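Long-range contacts in MAGE domain-containing protein (Xenopus laevis, PDB 7DG2), which is probably the Nse3 subunit of the Smc5/6 complex, pairing with Nse1 to bind and shape Nse4: residues Leu11-Val16 against His52-Thr57; Ile30-Ile35 against Lys72-Ile77; Ile105-Phe110 against Met184-Phe189; Lys152-Glu157 against Trp173-Phe178. All blocks are in the same frame, centred on the assembly; numbering follows the deposited sequence.

Interaction 1: Leu11-Val16 against His52-Thr57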
# COMPACT_ATOMS: atom_id res chain seq x y z
N LEU B 11 10.97 -23.86 -1.56
CA LEU B 11 11.56 -22.61 -1.09
C LEU B 11 11.68 -21.60 -2.22
O LEU B 11 11.40 -20.41 -2.02
CB LEU B 11 12.93 -22.89 -0.46
CG LEU B 11 12.92 -23.69 0.84
CD1 LEU B 11 14.35 -23.95 1.30
CD2 LEU B 11 12.14 -22.98 1.92
N LYS B 12 12.08 -22.06 -3.42
CA LYS B 12 12.19 -21.14 -4.55
C LYS B 12 10.84 -20.57 -4.93
O LYS B 12 10.74 -19.41 -5.34
CB LYS B 12 12.78 -21.84 -5.78
CG LYS B 12 14.12 -22.47 -5.57
CD LYS B 12 15.09 -21.47 -5.05
CE LYS B 12 15.44 -20.44 -6.07
NZ LYS B 12 16.57 -19.66 -5.56
N VAL B 13 9.78 -21.40 -4.88
CA VAL B 13 8.45 -20.91 -5.22
C VAL B 13 8.06 -19.76 -4.30
O VAL B 13 7.57 -18.73 -4.74
CB VAL B 13 7.41 -22.04 -5.16
CG1 VAL B 13 6.00 -21.48 -5.28
CG2 VAL B 13 7.68 -23.04 -6.31
N GLY B 14 8.27 -19.95 -2.99
CA GLY B 14 7.97 -18.88 -2.05
C GLY B 14 8.76 -17.61 -2.33
O GLY B 14 8.23 -16.50 -2.23
N GLU B 15 10.04 -17.76 -2.69
CA GLU B 15 10.85 -16.59 -3.01
C GLU B 15 10.32 -15.87 -4.24
O GLU B 15 10.35 -14.63 -4.30
CB GLU B 15 12.31 -17.02 -3.20
CG GLU B 15 12.92 -17.51 -1.91
CD GLU B 15 14.23 -18.29 -2.07
OE1 GLU B 15 14.68 -18.50 -3.21
OE2 GLU B 15 14.79 -18.70 -1.04
N VAL B 16 9.87 -16.61 -5.25
CA VAL B 16 9.33 -15.97 -6.44
C VAL B 16 8.06 -15.19 -6.09
O VAL B 16 7.84 -14.09 -6.60
CB VAL B 16 9.07 -17.00 -7.54
CG1 VAL B 16 8.27 -16.37 -8.66
CG2 VAL B 16 10.41 -17.55 -8.07
N HIS B 52 4.93 -21.32 -12.51
CA HIS B 52 3.57 -21.84 -12.44
C HIS B 52 3.10 -21.98 -10.99
O HIS B 52 2.00 -21.54 -10.64
CB HIS B 52 3.48 -23.19 -13.17
CG HIS B 52 2.15 -23.86 -13.02
ND1 HIS B 52 1.01 -23.36 -13.60
CD2 HIS B 52 1.78 -24.95 -12.31
CE1 HIS B 52 -0.02 -24.14 -13.29
NE2 HIS B 52 0.42 -25.10 -12.50
N ARG B 53 3.92 -22.60 -10.14
CA ARG B 53 3.50 -22.77 -8.75
C ARG B 53 3.35 -21.43 -8.05
O ARG B 53 2.47 -21.27 -7.20
CB ARG B 53 4.49 -23.68 -8.02
CG ARG B 53 4.53 -25.11 -8.56
CD ARG B 53 5.50 -25.98 -7.77
NE ARG B 53 5.18 -25.95 -6.35
CZ ARG B 53 5.92 -26.51 -5.39
NH1 ARG B 53 7.04 -27.15 -5.69
NH2 ARG B 53 5.53 -26.41 -4.12
N ALA B 54 4.21 -20.45 -8.37
CA ALA B 54 4.06 -19.12 -7.80
C ALA B 54 2.78 -18.46 -8.28
O ALA B 54 2.07 -17.80 -7.50
CB ALA B 54 5.27 -18.25 -8.14
N GLN B 55 2.46 -18.61 -9.57
CA GLN B 55 1.22 -18.07 -10.10
C GLN B 55 0.02 -18.67 -9.39
O GLN B 55 -0.93 -17.95 -9.04
CB GLN B 55 1.16 -18.34 -11.61
CG GLN B 55 -0.12 -17.82 -12.27
CD GLN B 55 -0.11 -18.00 -13.77
OE1 GLN B 55 0.76 -18.67 -14.32
NE2 GLN B 55 -1.11 -17.42 -14.45
N ILE B 56 0.05 -19.98 -9.14
CA ILE B 56 -1.07 -20.64 -8.46
C ILE B 56 -1.20 -20.13 -7.03
O ILE B 56 -2.31 -19.90 -6.54
CB ILE B 56 -0.92 -22.17 -8.52
CG1 ILE B 56 -1.03 -22.65 -9.97
CG2 ILE B 56 -1.95 -22.86 -7.63
CD1 ILE B 56 -2.26 -22.11 -10.73
N THR B 57 -0.07 -19.92 -6.34
CA THR B 57 -0.13 -19.38 -4.98
C THR B 57 -0.76 -17.99 -4.98
O THR B 57 -1.59 -17.68 -4.12
CB THR B 57 1.28 -19.31 -4.37
OG1 THR B 57 1.79 -20.63 -4.18
CG2 THR B 57 1.24 -18.60 -3.01

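Interaction 2: Ile30-Ile35 against Lys72-Ile77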
# COMPACT_ATOMS: atom_id res chain seq x y z
N ILE B 30 7.15 -6.55 -14.49
CA ILE B 30 8.15 -7.47 -13.97
C ILE B 30 8.60 -8.38 -15.11
O ILE B 30 7.80 -9.17 -15.63
CB ILE B 30 7.60 -8.30 -12.80
CG1 ILE B 30 6.96 -7.35 -11.77
CG2 ILE B 30 8.72 -9.17 -12.21
CD1 ILE B 30 6.04 -8.04 -10.75
N LYS B 31 9.88 -8.30 -15.48
CA LYS B 31 10.36 -9.13 -16.59
C LYS B 31 10.50 -10.58 -16.17
O LYS B 31 11.08 -10.87 -15.12
CB LYS B 31 11.72 -8.62 -17.09
CG LYS B 31 11.72 -7.20 -17.63
CD LYS B 31 13.14 -6.77 -17.96
CE LYS B 31 13.23 -5.36 -18.51
NZ LYS B 31 14.62 -5.09 -18.98
N ARG B 32 9.99 -11.52 -16.99
CA ARG B 32 10.26 -12.93 -16.73
C ARG B 32 11.76 -13.19 -16.59
O ARG B 32 12.19 -13.96 -15.71
CB ARG B 32 9.69 -13.78 -17.87
CG ARG B 32 9.84 -15.27 -17.67
CD ARG B 32 9.35 -16.01 -18.92
NE ARG B 32 10.37 -15.94 -19.96
CZ ARG B 32 10.21 -16.40 -21.19
NH1 ARG B 32 9.06 -16.97 -21.53
NH2 ARG B 32 11.21 -16.32 -22.07
N ALA B 33 12.57 -12.56 -17.44
CA ALA B 33 14.01 -12.82 -17.39
C ALA B 33 14.62 -12.41 -16.05
O ALA B 33 15.56 -13.06 -15.59
CB ALA B 33 14.71 -12.08 -18.54
N ASP B 34 14.07 -11.38 -15.40
CA ASP B 34 14.58 -10.98 -14.09
C ASP B 34 14.13 -11.95 -13.00
O ASP B 34 14.91 -12.25 -12.09
CB ASP B 34 14.13 -9.56 -13.74
CG ASP B 34 14.83 -8.48 -14.55
OD1 ASP B 34 15.99 -8.70 -14.98
OD2 ASP B 34 14.23 -7.40 -14.74
N ILE B 35 12.89 -12.45 -13.06
CA ILE B 35 12.50 -13.51 -12.14
C ILE B 35 13.47 -14.68 -12.24
O ILE B 35 13.94 -15.22 -11.22
CB ILE B 35 11.06 -13.97 -12.43
CG1 ILE B 35 10.09 -12.80 -12.33
CG2 ILE B 35 10.69 -15.10 -11.45
CD1 ILE B 35 8.68 -13.19 -12.84
N LYS B 72 6.57 -10.20 -26.52
CA LYS B 72 7.92 -10.29 -27.07
C LYS B 72 8.98 -10.22 -25.97
O LYS B 72 9.96 -10.97 -26.01
CB LYS B 72 8.14 -9.18 -28.10
CG LYS B 72 9.59 -9.03 -28.55
CD LYS B 72 9.73 -8.00 -29.67
CE LYS B 72 11.18 -7.89 -30.12
NZ LYS B 72 11.32 -7.04 -31.34
N SER B 73 8.81 -9.33 -25.00
CA SER B 73 9.76 -9.20 -23.90
C SER B 73 9.35 -10.01 -22.67
O SER B 73 10.11 -10.04 -21.69
CB SER B 73 9.93 -7.73 -23.50
OG SER B 73 8.72 -7.15 -23.02
N HIS B 74 8.19 -10.66 -22.71
CA HIS B 74 7.66 -11.45 -21.60
C HIS B 74 7.76 -10.69 -20.28
O HIS B 74 8.52 -11.03 -19.39
CB HIS B 74 8.38 -12.79 -21.49
CG HIS B 74 8.41 -13.56 -22.77
ND1 HIS B 74 7.30 -14.19 -23.29
CD2 HIS B 74 9.43 -13.79 -23.64
CE1 HIS B 74 7.63 -14.77 -24.43
NE2 HIS B 74 8.91 -14.55 -24.66
N ILE B 75 6.97 -9.62 -20.19
CA ILE B 75 6.87 -8.85 -18.96
C ILE B 75 5.48 -9.04 -18.37
O ILE B 75 4.47 -9.09 -19.09
CB ILE B 75 7.21 -7.35 -19.17
CG1 ILE B 75 6.21 -6.68 -20.11
CG2 ILE B 75 8.63 -7.22 -19.72
CD1 ILE B 75 6.32 -5.15 -20.12
N TYR B 76 5.43 -9.18 -17.05
CA TYR B 76 4.22 -9.54 -16.32
C TYR B 76 3.73 -8.39 -15.46
O TYR B 76 4.50 -7.53 -15.05
CB TYR B 76 4.46 -10.72 -15.39
CG TYR B 76 4.94 -12.00 -16.06
CD1 TYR B 76 4.28 -12.53 -17.16
CD2 TYR B 76 6.05 -12.67 -15.56
CE1 TYR B 76 4.74 -13.71 -17.75
CE2 TYR B 76 6.49 -13.85 -16.14
CZ TYR B 76 5.84 -14.36 -17.22
OH TYR B 76 6.31 -15.53 -17.80
N ILE B 77 2.43 -8.41 -15.17
CA ILE B 77 1.83 -7.58 -14.13
C ILE B 77 0.93 -8.48 -13.29
O ILE B 77 0.68 -9.64 -13.62
CB ILE B 77 1.02 -6.40 -14.69
CG1 ILE B 77 -0.20 -6.89 -15.46
CG2 ILE B 77 1.89 -5.49 -15.57
CD1 ILE B 77 -1.17 -5.76 -15.83
O HOH W 1 11.71 -11.09 -19.87

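Interaction 3: Ile105-Phe110 against Met184-Phe189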
# COMPACT_ATOMS: atom_id res chain seq x y z
N ILE B 105 -7.81 10.86 -18.24
CA ILE B 105 -6.95 10.85 -19.42
C ILE B 105 -7.29 9.68 -20.34
O ILE B 105 -7.41 9.83 -21.56
CB ILE B 105 -5.47 10.82 -18.99
CG1 ILE B 105 -5.10 12.10 -18.24
CG2 ILE B 105 -4.55 10.62 -20.20
CD1 ILE B 105 -3.71 12.04 -17.61
N LEU B 106 -7.46 8.48 -19.77
CA LEU B 106 -7.86 7.34 -20.59
C LEU B 106 -9.19 7.61 -21.29
O LEU B 106 -9.40 7.16 -22.42
CB LEU B 106 -7.99 6.07 -19.73
CG LEU B 106 -6.70 5.50 -19.12
CD1 LEU B 106 -7.05 4.35 -18.17
CD2 LEU B 106 -5.76 5.01 -20.20
N SER B 107 -10.09 8.31 -20.61
CA SER B 107 -11.39 8.62 -21.19
C SER B 107 -11.25 9.48 -22.44
O SER B 107 -11.83 9.17 -23.48
CB SER B 107 -12.27 9.34 -20.16
OG SER B 107 -12.63 8.47 -19.09
N LEU B 108 -10.46 10.55 -22.35
CA LEU B 108 -10.28 11.42 -23.51
C LEU B 108 -9.69 10.66 -24.68
O LEU B 108 -10.17 10.74 -25.82
CB LEU B 108 -9.41 12.63 -23.14
CG LEU B 108 -9.19 13.61 -24.31
CD1 LEU B 108 -10.51 14.24 -24.70
CD2 LEU B 108 -8.16 14.69 -23.97
N ILE B 109 -8.65 9.87 -24.41
CA ILE B 109 -7.99 9.11 -25.46
C ILE B 109 -8.97 8.19 -26.16
O ILE B 109 -9.10 8.19 -27.39
CB ILE B 109 -6.80 8.33 -24.88
CG1 ILE B 109 -5.72 9.27 -24.35
CG2 ILE B 109 -6.26 7.34 -25.92
CD1 ILE B 109 -4.64 8.54 -23.56
N PHE B 110 -9.69 7.38 -25.38
CA PHE B 110 -10.62 6.43 -25.97
C PHE B 110 -11.77 7.13 -26.69
O PHE B 110 -12.12 6.75 -27.82
CB PHE B 110 -11.15 5.49 -24.87
CG PHE B 110 -12.42 4.77 -25.24
CD1 PHE B 110 -12.42 3.83 -26.26
CD2 PHE B 110 -13.60 5.04 -24.57
CE1 PHE B 110 -13.60 3.17 -26.61
CE2 PHE B 110 -14.78 4.38 -24.91
CZ PHE B 110 -14.77 3.44 -25.94
N MET B 184 -15.01 -0.76 -22.78
CA MET B 184 -16.41 -0.69 -22.36
C MET B 184 -16.53 -0.17 -20.93
O MET B 184 -17.42 0.62 -20.63
CB MET B 184 -17.08 -2.06 -22.50
CG MET B 184 -18.58 -2.04 -22.24
SD MET B 184 -19.46 -0.98 -23.41
CE MET B 184 -19.48 -2.03 -24.87
N LYS B 185 -15.62 -0.60 -20.05
CA LYS B 185 -15.64 -0.07 -18.69
C LYS B 185 -15.40 1.44 -18.67
O LYS B 185 -16.06 2.17 -17.93
CB LYS B 185 -14.58 -0.78 -17.83
CG LYS B 185 -14.90 -2.22 -17.49
CD LYS B 185 -16.03 -2.32 -16.48
CE LYS B 185 -16.12 -3.75 -15.91
NZ LYS B 185 -17.36 -3.97 -15.10
N VAL B 186 -14.45 1.93 -19.48
CA VAL B 186 -14.20 3.37 -19.51
C VAL B 186 -15.41 4.11 -20.09
O VAL B 186 -15.80 5.18 -19.61
CB VAL B 186 -12.91 3.67 -20.29
CG1 VAL B 186 -12.75 5.17 -20.50
CG2 VAL B 186 -11.69 3.12 -19.52
N LEU B 187 -16.03 3.53 -21.12
CA LEU B 187 -17.25 4.11 -21.67
C LEU B 187 -18.35 4.18 -20.62
O LEU B 187 -19.13 5.14 -20.56
CB LEU B 187 -17.72 3.31 -22.88
CG LEU B 187 -19.03 3.81 -23.52
CD1 LEU B 187 -18.88 5.28 -23.92
CD2 LEU B 187 -19.38 2.95 -24.73
N GLU B 188 -18.43 3.15 -19.77
CA GLU B 188 -19.42 3.15 -18.70
C GLU B 188 -19.14 4.24 -17.68
O GLU B 188 -20.07 4.86 -17.16
CB GLU B 188 -19.48 1.77 -18.05
CG GLU B 188 -20.15 0.74 -18.93
CD GLU B 188 -20.05 -0.69 -18.42
OE1 GLU B 188 -19.46 -0.93 -17.35
OE2 GLU B 188 -20.58 -1.58 -19.12
N PHE B 189 -17.86 4.48 -17.38
CA PHE B 189 -17.49 5.58 -16.50
C PHE B 189 -17.86 6.92 -17.11
O PHE B 189 -18.48 7.77 -16.46
CB PHE B 189 -15.99 5.51 -16.20
CG PHE B 189 -15.47 6.72 -15.48
CD1 PHE B 189 -15.51 6.78 -14.10
CD2 PHE B 189 -14.92 7.78 -16.19
CE1 PHE B 189 -15.02 7.90 -13.43
CE2 PHE B 189 -14.44 8.90 -15.53
CZ PHE B 189 -14.49 8.95 -14.15

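Interaction 4: Lys152-Glu157 against Trp173-Phe178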
# COMPACT_ATOMS: atom_id res chain seq x y z
N LYS B 152 5.90 4.67 -17.40
CA LYS B 152 6.72 3.55 -16.93
C LYS B 152 5.87 2.44 -16.32
O LYS B 152 6.27 1.27 -16.35
CB LYS B 152 7.75 4.05 -15.93
CG LYS B 152 8.83 4.91 -16.57
CD LYS B 152 9.27 6.03 -15.65
CE LYS B 152 9.76 5.50 -14.32
NZ LYS B 152 10.06 6.62 -13.38
N GLN B 153 4.71 2.79 -15.78
CA GLN B 153 3.76 1.79 -15.32
C GLN B 153 3.02 1.12 -16.47
O GLN B 153 2.30 0.13 -16.24
CB GLN B 153 2.76 2.43 -14.36
CG GLN B 153 3.42 2.88 -13.05
CD GLN B 153 2.48 3.69 -12.16
OE1 GLN B 153 1.60 4.41 -12.65
NE2 GLN B 153 2.67 3.58 -10.85
N LYS B 154 3.20 1.61 -17.71
CA LYS B 154 2.52 1.13 -18.91
C LYS B 154 1.01 1.39 -18.88
O LYS B 154 0.26 0.71 -19.60
CB LYS B 154 2.76 -0.37 -19.16
CG LYS B 154 4.22 -0.77 -19.13
CD LYS B 154 5.01 -0.05 -20.18
CE LYS B 154 6.33 -0.78 -20.41
NZ LYS B 154 7.17 -0.07 -21.41
N TYR B 155 0.56 2.36 -18.09
CA TYR B 155 -0.83 2.80 -18.23
C TYR B 155 -1.02 3.62 -19.49
O TYR B 155 -2.09 3.57 -20.10
CB TYR B 155 -1.26 3.64 -17.03
CG TYR B 155 -1.65 2.85 -15.80
CD1 TYR B 155 -2.70 1.95 -15.85
CD2 TYR B 155 -1.00 3.05 -14.59
CE1 TYR B 155 -3.09 1.25 -14.71
CE2 TYR B 155 -1.36 2.35 -13.46
CZ TYR B 155 -2.41 1.46 -13.52
OH TYR B 155 -2.75 0.77 -12.39
N LEU B 156 0.00 4.36 -19.91
CA LEU B 156 -0.08 5.19 -21.10
C LEU B 156 1.15 4.96 -21.97
O LEU B 156 2.22 4.60 -21.48
CB LEU B 156 -0.16 6.68 -20.73
CG LEU B 156 -1.34 7.16 -19.88
CD1 LEU B 156 -1.14 8.60 -19.45
CD2 LEU B 156 -2.65 6.98 -20.62
N GLU B 157 0.97 5.18 -23.26
CA GLU B 157 2.06 5.36 -24.21
C GLU B 157 2.22 6.85 -24.50
O GLU B 157 1.23 7.58 -24.59
CB GLU B 157 1.80 4.62 -25.52
CG GLU B 157 1.96 3.12 -25.46
CD GLU B 157 1.77 2.51 -26.83
OE1 GLU B 157 1.57 3.28 -27.80
OE2 GLU B 157 1.81 1.26 -26.94
N TRP B 173 -3.49 4.51 -24.93
CA TRP B 173 -3.51 3.58 -23.80
C TRP B 173 -2.27 2.70 -23.83
O TRP B 173 -1.85 2.22 -24.89
CB TRP B 173 -4.74 2.67 -23.85
CG TRP B 173 -6.05 3.28 -23.50
CD1 TRP B 173 -6.41 4.59 -23.57
CD2 TRP B 173 -7.20 2.57 -23.03
NE1 TRP B 173 -7.72 4.74 -23.17
CE2 TRP B 173 -8.22 3.52 -22.83
CE3 TRP B 173 -7.46 1.22 -22.75
CZ2 TRP B 173 -9.49 3.16 -22.36
CZ3 TRP B 173 -8.72 0.87 -22.28
CH2 TRP B 173 -9.72 1.83 -22.09
N GLY B 174 -1.70 2.45 -22.64
CA GLY B 174 -0.64 1.47 -22.49
C GLY B 174 -1.16 0.05 -22.22
O GLY B 174 -2.34 -0.16 -21.96
N GLN B 175 -0.22 -0.90 -22.26
CA GLN B 175 -0.56 -2.31 -22.09
C GLN B 175 -1.21 -2.58 -20.74
O GLN B 175 -2.10 -3.44 -20.63
CB GLN B 175 0.70 -3.16 -22.25
CG GLN B 175 1.30 -3.16 -23.68
CD GLN B 175 2.79 -3.50 -23.69
OE1 GLN B 175 3.53 -3.17 -22.75
NE2 GLN B 175 3.25 -4.16 -24.76
N ARG B 176 -0.80 -1.86 -19.69
CA ARG B 176 -1.42 -2.10 -18.39
C ARG B 176 -2.88 -1.67 -18.37
O ARG B 176 -3.72 -2.33 -17.75
CB ARG B 176 -0.63 -1.40 -17.28
CG ARG B 176 -1.25 -1.64 -15.90
CD ARG B 176 -0.50 -0.92 -14.79
NE ARG B 176 0.80 -1.49 -14.47
CZ ARG B 176 1.00 -2.54 -13.67
NH1 ARG B 176 -0.02 -3.16 -13.10
NH2 ARG B 176 2.24 -2.96 -13.44
N ALA B 177 -3.22 -0.56 -19.06
CA ALA B 177 -4.61 -0.13 -19.13
C ALA B 177 -5.48 -1.19 -19.79
O ALA B 177 -6.61 -1.46 -19.34
CB ALA B 177 -4.73 1.19 -19.88
N PHE B 178 -5.00 -1.81 -20.87
CA PHE B 178 -5.82 -2.81 -21.53
C PHE B 178 -6.04 -4.04 -20.68
O PHE B 178 -7.02 -4.76 -20.90
CB PHE B 178 -5.21 -3.21 -22.87
CG PHE B 178 -5.46 -2.21 -23.96
CD1 PHE B 178 -6.74 -2.05 -24.49
CD2 PHE B 178 -4.43 -1.42 -24.44
CE1 PHE B 178 -6.98 -1.12 -25.48
CE2 PHE B 178 -4.67 -0.49 -25.44
CZ PHE B 178 -5.95 -0.34 -25.96

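Interaction 1: Leu11-Val16 against His52-Thr57
Arg53 lies across Val13, the two side chains meeting at about a right angle, and CB, CD, NE and CZ of the arginine all take part. Its CB starts the contact, 3.7 Å from Val13 CG2, and has CG1 of the same valine almost as near. With CG set beside the backbone N (chi1 -65°), the chain passes across the valine, and a bend at chi3 sets NE. Arg53 CD stands 3.9 Å from Val13 CG2 and Arg53 NE 3.8 Å from that methyl. At the tip, Val13 CG2 sits over one face of the guanidinium, displaced toward its rim, with Arg53 CZ at 4.0 Å; Val9, a turn earlier in helix 6-23, also touches this side chain. The two short helical segments cross at -58° with their axes 8.6 Å apart, and they join the first and third helices of the N-terminal winged-helix unit of the MAGE fold. Where they come closest, the small Ala54 faces Val13. Val13 CG1, the branch anti to the backbone N, reaches past the arginine to 3.7 Å from Ala54 N. One turn on, Val16 CG1 rests on Ala54 CB at 3.6 Å. Val16 also packs on Ile35, Val39 and Ile40 of helix 32-40, while Thr57 meets Val17 of helix 6-23 and Leu60 of the Nse1 chain.

Interaction 2: Ile30-Ile35 against Lys72-Ile77
Ile30 and Tyr76 form an antiparallel hydrogen-bonded pair: Ile30 N donates to Tyr76 O at 2.9 Å, and Tyr76 N returns a bond to Ile30 O at 2.8 Å. The next pair, Lys31 with Ile75, is of the non-hydrogen-bonded kind. Lys31 is also the N-cap of helix 32-40, and beyond it one more backbone bond follows, from Arg32 N in the first helical turn to His74 O at 2.9 Å, almost straight (169° at the hydrogen). A water joins the two segments further along, accepting from Ala33 N and donating to Ser73 O. Among the side chains, Arg32 and His74 run side by side in the same direction. The guanidinium lies flat on the imidazole, centres 3.9 Å apart and planes at 14°, with Arg32 NH1 over the middle of the ring. His74 ND1 is bonded to Glu68, which helps to fix the ring's rotation; the nearby carboxylate would probably also suit the stacked guanidinium. Arg32 CG, anti to the backbone N (chi1 -177°), leads the aliphatic part past the outer end of Tyr76, whose OH comes to 3.3 Å from Arg32 CD. Ile35 CD1 touches the same ring at its edge, 3.8 Å from Tyr76 CD2. On the sheet face away from Ile30 and Tyr76, Lys31 CG meets Ile75 CG2 at 3.7 Å. A short first strand paired with the third, which pairs in turn with strand 64-70, gives the 1-3-2 order of a winged-helix sheet; His74 stands where the wing turn re-enters it.

Interaction 3: Ile105-Phe110 against Met184-Phe189
Val186 meets Ser107 where the two helical segments cross steeply, at -106°, with their axes 9.8 Å apart. CG1 of the valine, anti to its own backbone N (chi1 172°), is the methyl that goes in: it stops 3.6 Å from Ser107 OG and 3.8 Å from Ser107 CA. Ser107 is small enough to let it approach the helix backbone, and its hydroxyl is hydrogen-bonded to the carbonyl of Met103 one turn back, which satisfies it within this apolar setting. The ring of Phe189 comes to the same hydroxyl, with CD2 3.8 Å from Ser107 OG. Phe110 bounds the valine on its C-terminal flank along helix 94-111, the two side chains sliding past each other in opposite directions with Phe110 CD2 at 4.2 Å from Val186 CG1. Further along the ring, Phe110 CE2 lies 3.7 Å from Leu187 CB, and the two side chains approach on a slant. All these residues are buried. Around them, Trp173 of strand 169-173 packs on both Phe110 and Val186, helix 202-209 reaches Phe110 through Asp207, and the Nse4 chain adds Phe12 on Ser107 and Tyr61 in an edge-to-face stack with Phe189.

Interaction 4: Lys152-Glu157 against Trp173-Phe178
Arg176 lays its CD over one face of the Tyr155 ring, 3.4 Å from the ring centroid and 18° off the normal, a close CH-pi contact. A bend at chi3 (-72°), about the CG-CD bond, carries NE off the ring and toward Gln153 O. That bond is 2.8 Å long and runs in both the guanidinium plane and the carbonyl plane. Glu180 takes a salt bridge from Arg176 NH1 and a hydrogen bond from Tyr155 OH, tying the two groups together at their polar ends; Tyr155 OH also bonds to Arg64 of the Nse4 chain. In the backbone, Arg176 N donates to Lys154 O at 2.8 Å from above the carbonyl plane, and Gly174 CA approaches that same oxygen to 3.1 Å, a fit that leaves no room for a side chain. Gly174 N in turn bonds to Tyr155 O at 2.8 Å. Lys154, with positive phi, closes helix 142-152 in a Schellman motif, whereas Gly174 is the N-cap of helix 175-180. One helix thus ends against the start of another, at the open end of the antiparallel hairpin 156-160 and 169-173, in the C-terminal winged-helix unit of the MAGE domain.

Interactions 1 and 2 belong to the N-terminal winged-helix unit and interactions 3 and 4 mainly to the C-terminal one. Within each half the contacts touch: Val16 packs on Ile35, and Trp173 reaches Leu106 O and Val186. Interactions 1 and 3, about 35 Å apart between centres, are buried helix crossings held by van der Waals packing, with Arg53 at the margin of the first and the Ser107 hydroxyl inside the second. Interactions 2 and 4 rely on backbone bonds beside an arginine and an aromatic ring, the former partly exposed, the latter buried near the chain's centre. Ile77 against Arg176 joins the halves; Nse4 covers much of interaction 3 and reaches Tyr155, whereas Nse1 touches interaction 1.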